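Local structure of 3,6-diketocamphane 1,6-monooxygenase (Pseudomonas putida, 4UWM) at residues Ala213-Ser225 against Ala244-His257. The protein catalyses the FMNH2- and oxygen-dependent Baeyer-Villiger oxidation of a diketocamphane to its lactone, a step in the bacterial degradation of (-)-camphor. Numbering follows the deposited sequence.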
loop_
_atom_site.group_PDB
_atom_site.type_symbol
_atom_site.label_atom_id
_atom_site.label_comp_id
_atom_site.label_asym_id
_atom_site.label_seq_id
_atom_site.Cartn_x
_atom_site.Cartn_y
_atom_site.Cartn_z
ATOM N N ALA A 213 -3.920 24.265 -10.509
ATOM C CA ALA A 213 -3.152 24.339 -9.269
ATOM C C ALA A 213 -3.269 25.744 -8.679
ATOM O O ALA A 213 -3.475 25.902 -7.471
ATOM C CB ALA A 213 -1.690 24.001 -9.535
ATOM N N GLY A 214 -3.119 26.755 -9.543
ATOM C CA GLY A 214 -3.294 28.167 -9.161
ATOM C C GLY A 214 -4.660 28.439 -8.550
ATOM O O GLY A 214 -4.746 28.943 -7.425
ATOM N N GLU A 215 -5.709 28.053 -9.287
ATOM C CA GLU A 215 -7.099 28.227 -8.842
ATOM C C GLU A 215 -7.338 27.653 -7.449
ATOM O O GLU A 215 -8.007 28.281 -6.631
ATOM C CB GLU A 215 -8.078 27.581 -9.836
ATOM C CG GLU A 215 -8.154 28.256 -11.201
ATOM C CD GLU A 215 -9.033 27.507 -12.194
ATOM O OE1 GLU A 215 -9.801 26.617 -11.771
ATOM O OE2 GLU A 215 -8.962 27.809 -13.407
ATOM N N ARG A 216 -6.784 26.460 -7.188
ATOM C CA ARG A 216 -7.068 25.724 -5.950
ATOM C C ARG A 216 -5.993 25.905 -4.872
ATOM O O ARG A 216 -6.097 25.354 -3.784
ATOM C CB ARG A 216 -7.282 24.229 -6.236
ATOM C CG ARG A 216 -8.393 23.896 -7.223
ATOM C CD ARG A 216 -9.772 23.927 -6.582
ATOM N NE ARG A 216 -10.818 23.512 -7.520
ATOM C CZ ARG A 216 -11.527 22.393 -7.408
ATOM N NH1 ARG A 216 -11.320 21.570 -6.390
ATOM N NH2 ARG A 216 -12.456 22.100 -8.311
ATOM N N ASN A 217 -4.964 26.683 -5.172
ATOM C CA ASN A 217 -3.876 26.904 -4.237
ATOM C C ASN A 217 -3.064 25.611 -3.974
ATOM O O ASN A 217 -2.511 25.415 -2.886
ATOM C CB ASN A 217 -4.399 27.501 -2.920
ATOM C CG ASN A 217 -3.325 28.239 -2.155
ATOM O OD1 ASN A 217 -2.387 28.772 -2.741
ATOM N ND2 ASN A 217 -3.459 28.276 -0.839
ATOM N N PHE A 218 -3.014 24.739 -4.981
ATOM C CA PHE A 218 -2.181 23.522 -4.921
ATOM C C PHE A 218 -0.697 23.845 -5.133
ATOM O O PHE A 218 -0.347 24.929 -5.608
ATOM C CB PHE A 218 -2.649 22.504 -5.971
ATOM C CG PHE A 218 -4.024 21.943 -5.717
ATOM C CD1 PHE A 218 -4.588 21.977 -4.443
ATOM C CD2 PHE A 218 -4.738 21.338 -6.752
ATOM C CE1 PHE A 218 -5.847 21.454 -4.212
ATOM C CE2 PHE A 218 -6.003 20.811 -6.524
ATOM C CZ PHE A 218 -6.551 20.858 -5.253
ATOM N N LYS A 219 0.170 22.893 -4.792
ATOM C CA LYS A 219 1.602 23.004 -5.036
ATOM C C LYS A 219 1.902 22.683 -6.503
ATOM O O LYS A 219 1.521 21.619 -6.990
ATOM C CB LYS A 219 2.335 22.061 -4.076
ATOM C CG LYS A 219 3.830 21.890 -4.309
ATOM C CD LYS A 219 4.416 20.904 -3.298
ATOM C CE LYS A 219 5.910 20.714 -3.481
ATOM N NZ LYS A 219 6.665 21.942 -3.084
ATOM N N PRO A 220 2.567 23.614 -7.237
ATOM C CA PRO A 220 2.892 23.307 -8.625
ATOM C C PRO A 220 4.229 22.530 -8.753
ATOM O O PRO A 220 5.197 22.825 -8.056
ATOM C CB PRO A 220 2.992 24.706 -9.261
ATOM C CG PRO A 220 3.551 25.552 -8.150
ATOM C CD PRO A 220 2.945 25.001 -6.875
ATOM N N VAL A 221 4.264 21.537 -9.636
ATOM C CA VAL A 221 5.481 20.751 -9.887
ATOM C C VAL A 221 5.703 20.801 -11.393
ATOM O O VAL A 221 4.824 20.456 -12.161
ATOM C CB VAL A 221 5.349 19.264 -9.403
ATOM C CG1 VAL A 221 6.674 18.519 -9.570
ATOM C CG2 VAL A 221 4.913 19.199 -7.953
ATOM N N SER A 222 6.885 21.245 -11.815
ATOM C CA SER A 222 7.203 21.328 -13.231
ATOM C C SER A 222 8.391 20.435 -13.556
ATOM O O SER A 222 9.317 20.313 -12.756
ATOM C CB SER A 222 7.557 22.777 -13.621
ATOM O OG SER A 222 6.506 23.694 -13.334
ATOM N N ILE A 223 8.346 19.809 -14.723
ATOM C CA ILE A 223 9.507 19.107 -15.260
ATOM C C ILE A 223 10.255 20.108 -16.144
ATOM O O ILE A 223 9.676 20.671 -17.070
ATOM C CB ILE A 223 9.107 17.871 -16.098
ATOM C CG1 ILE A 223 8.044 17.004 -15.385
ATOM C CG2 ILE A 223 10.342 17.064 -16.485
ATOM C CD1 ILE A 223 8.493 16.275 -14.127
ATOM N N PHE A 224 11.533 20.349 -15.854
ATOM C CA PHE A 224 12.254 21.378 -16.621
ATOM C C PHE A 224 12.369 20.993 -18.076
ATOM O O PHE A 224 12.899 19.926 -18.399
ATOM C CB PHE A 224 13.638 21.688 -16.067
ATOM C CG PHE A 224 14.343 22.794 -16.814
ATOM C CD1 PHE A 224 13.894 24.109 -16.720
ATOM C CD2 PHE A 224 15.449 22.522 -17.611
ATOM C CE1 PHE A 224 14.539 25.133 -17.402
ATOM C CE2 PHE A 224 16.095 23.540 -18.302
ATOM C CZ PHE A 224 15.641 24.846 -18.197
ATOM N N SER A 225 11.853 21.861 -18.943
ATOM C CA SER A 225 11.820 21.596 -20.375
ATOM C C SER A 225 12.274 22.800 -21.212
ATOM O O SER A 225 12.035 22.841 -22.417
ATOM C CB SER A 225 10.420 21.122 -20.795
ATOM O OG SER A 225 9.501 22.196 -20.829
ATOM N N ALA A 244 -8.205 33.783 -8.287
ATOM C CA ALA A 244 -8.980 33.044 -7.290
ATOM C C ALA A 244 -8.785 33.611 -5.889
ATOM O O ALA A 244 -9.468 33.208 -4.949
ATOM C CB ALA A 244 -8.614 31.567 -7.323
ATOM N N GLY A 245 -7.842 34.538 -5.744
ATOM C CA GLY A 245 -7.653 35.235 -4.480
ATOM C C GLY A 245 -6.638 34.649 -3.520
ATOM O O GLY A 245 -6.762 34.841 -2.318
ATOM N N HIS A 246 -5.635 33.942 -4.039
ATOM C CA HIS A 246 -4.527 33.453 -3.206
ATOM C C HIS A 246 -3.265 34.229 -3.549
ATOM O O HIS A 246 -3.139 34.780 -4.644
ATOM C CB HIS A 246 -4.234 31.946 -3.424
ATOM C CG HIS A 246 -5.455 31.079 -3.538
ATOM N ND1 HIS A 246 -6.247 30.758 -2.456
ATOM C CD2 HIS A 246 -6.007 30.452 -4.606
ATOM C CE1 HIS A 246 -7.241 29.982 -2.854
ATOM N NE2 HIS A 246 -7.123 29.788 -4.156
ATOM N N THR A 247 -2.317 34.247 -2.625
ATOM C CA THR A 247 -1.020 34.855 -2.891
ATOM C C THR A 247 -0.035 33.789 -3.396
ATOM O O THR A 247 0.366 32.899 -2.636
ATOM C CB THR A 247 -0.454 35.562 -1.640
ATOM O OG1 THR A 247 -1.528 36.087 -0.847
ATOM C CG2 THR A 247 0.477 36.696 -2.044
ATOM N N PRO A 248 0.366 33.871 -4.688
ATOM C CA PRO A 248 1.271 32.826 -5.194
ATOM C C PRO A 248 2.627 32.862 -4.483
ATOM O O PRO A 248 3.197 33.939 -4.308
ATOM C CB PRO A 248 1.437 33.170 -6.687
ATOM C CG PRO A 248 0.516 34.324 -6.972
ATOM C CD PRO A 248 0.203 34.971 -5.660
ATOM N N ASP A 249 3.120 31.690 -4.080
ATOM C CA ASP A 249 4.377 31.542 -3.346
ATOM C C ASP A 249 5.384 30.684 -4.136
ATOM O O ASP A 249 5.210 29.465 -4.258
ATOM C CB ASP A 249 4.093 30.920 -1.974
ATOM C CG ASP A 249 5.313 30.880 -1.069
ATOM O OD1 ASP A 249 6.437 31.179 -1.522
ATOM O OD2 ASP A 249 5.150 30.523 0.114
ATOM N N ARG A 250 6.435 31.328 -4.651
ATOM C CA ARG A 250 7.453 30.651 -5.456
ATOM C C ARG A 250 8.147 29.513 -4.726
ATOM O O ARG A 250 8.571 28.545 -5.358
ATOM C CB ARG A 250 8.510 31.635 -5.965
ATOM C CG ARG A 250 8.127 32.373 -7.235
ATOM C CD ARG A 250 9.291 33.206 -7.742
ATOM N NE ARG A 250 8.862 34.209 -8.711
ATOM C CZ ARG A 250 8.724 33.990 -10.016
ATOM N NH1 ARG A 250 8.980 32.793 -10.536
ATOM N NH2 ARG A 250 8.323 34.977 -10.803
ATOM N N SER A 251 8.269 29.627 -3.403
ATOM C CA SER A 251 8.977 28.611 -2.622
ATOM C C SER A 251 8.245 27.254 -2.595
ATOM O O SER A 251 8.819 26.248 -2.209
ATOM C CB SER A 251 9.265 29.108 -1.212
ATOM O OG SER A 251 8.063 29.296 -0.494
ATOM N N ARG A 252 6.985 27.241 -3.011
ATOM C CA ARG A 252 6.207 26.008 -3.098
ATOM C C ARG A 252 6.414 25.322 -4.456
ATOM O O ARG A 252 6.125 24.130 -4.608
ATOM C CB ARG A 252 4.717 26.293 -2.861
ATOM C CG ARG A 252 4.383 26.818 -1.469
ATOM C CD ARG A 252 2.879 27.023 -1.292
ATOM N NE ARG A 252 2.103 25.775 -1.415
ATOM C CZ ARG A 252 0.839 25.701 -1.844
ATOM N NH1 ARG A 252 0.183 26.797 -2.210
ATOM N NH2 ARG A 252 0.217 24.521 -1.909
ATOM N N HIS A 253 6.913 26.076 -5.437
ATOM C CA HIS A 253 7.189 25.540 -6.765
ATOM C C HIS A 253 8.343 24.537 -6.710
ATOM O O HIS A 253 9.414 24.844 -6.182
ATOM C CB HIS A 253 7.495 26.672 -7.746
ATOM C CG HIS A 253 7.391 26.275 -9.184
ATOM N ND1 HIS A 253 7.751 27.117 -10.214
ATOM C CD2 HIS A 253 6.972 25.125 -9.771
ATOM C CE1 HIS A 253 7.550 26.508 -11.370
ATOM N NE2 HIS A 253 7.077 25.300 -11.130
ATOM N N ALA A 254 8.096 23.325 -7.211
ATOM C CA ALA A 254 9.135 22.297 -7.316
ATOM C C ALA A 254 9.441 22.044 -8.776
ATOM O O ALA A 254 8.532 21.944 -9.605
ATOM C CB ALA A 254 8.703 21.007 -6.612
ATOM N N VAL A 255 10.728 21.990 -9.103
ATOM C CA VAL A 255 11.149 21.854 -10.492
ATOM C C VAL A 255 12.117 20.691 -10.590
ATOM O O VAL A 255 13.133 20.657 -9.888
ATOM C CB VAL A 255 11.822 23.139 -11.048
ATOM C CG1 VAL A 255 12.201 22.944 -12.522
ATOM C CG2 VAL A 255 10.891 24.332 -10.916
ATOM N N SER A 256 11.791 19.745 -11.469
ATOM C CA SER A 256 12.578 18.530 -11.650
ATOM C C SER A 256 13.677 18.733 -12.699
ATOM O O SER A 256 13.396 19.214 -13.801
ATOM C CB SER A 256 11.649 17.376 -12.049
ATOM O OG SER A 256 12.377 16.239 -12.467
ATOM N N HIS A 257 14.900 18.361 -12.349
ATOM C CA HIS A 257 16.073 18.494 -13.205
ATOM C C HIS A 257 16.868 17.204 -13.117
ATOM O O HIS A 257 16.846 16.522 -12.080
ATOM C CB HIS A 257 17.006 19.609 -12.697
ATOM C CG HIS A 257 16.508 21.001 -12.931
ATOM N ND1 HIS A 257 16.723 21.679 -14.113
ATOM C CD2 HIS A 257 15.837 21.855 -12.124
ATOM C CE1 HIS A 257 16.189 22.885 -14.027
ATOM N NE2 HIS A 257 15.650 23.019 -12.828
#
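Two neighbouring parallel strands of the TIM barrel of this luciferase-family enzyme, 219-223 and 254-257, meet here as the ends of a beta-alpha-beta unit connected by helix 227-244. A ladder of backbone bonds runs from P220 O to F224 N, including S222 N to A254 O (2.8 Å) and S256 N to S222 O. V221, I223, A254 and S256 face the barrel interior, where I223 touches FMN and S256 OG bonds to E347. On the helix side, S222 OG is hydrogen-bonded to H253 NE2 (2.8 Å) in the plane of the imidazole, and to H233 ND1; V255 CG2 covers one face of the H253 ring. At the N-terminal ends of the strands R252, its chain bent at chi3 (62°), turns its guanidinium edge to N217 O, which NH1 and NH2 grip together at 3.1 and 3.0 Å from one face of the peptide plane; NH2 also forms a salt bridge with E197. The carbonyl O of R252 in turn receives K219 NZ at 2.7 Å. Farther out, N217 closes helix 208-216 in a Schellman motif, and with CG anti to the backbone N (chi1 -157°) its amide stacks on the H246 ring, planes 6° apart. N217 CB makes a CH-pi contact 3.6 Å from the centroid of that ring, over its centre. H246 NE2 donates in its ring plane to E215 O. Replacing H246 by alanine removes the ring, which would probably leave the N217 amide without its stacking surface and E215 O without this donor. Side-chain donors thus take up carbonyls at the helix end and ahead of strand 254-257, tying together the loops that precede the two strands.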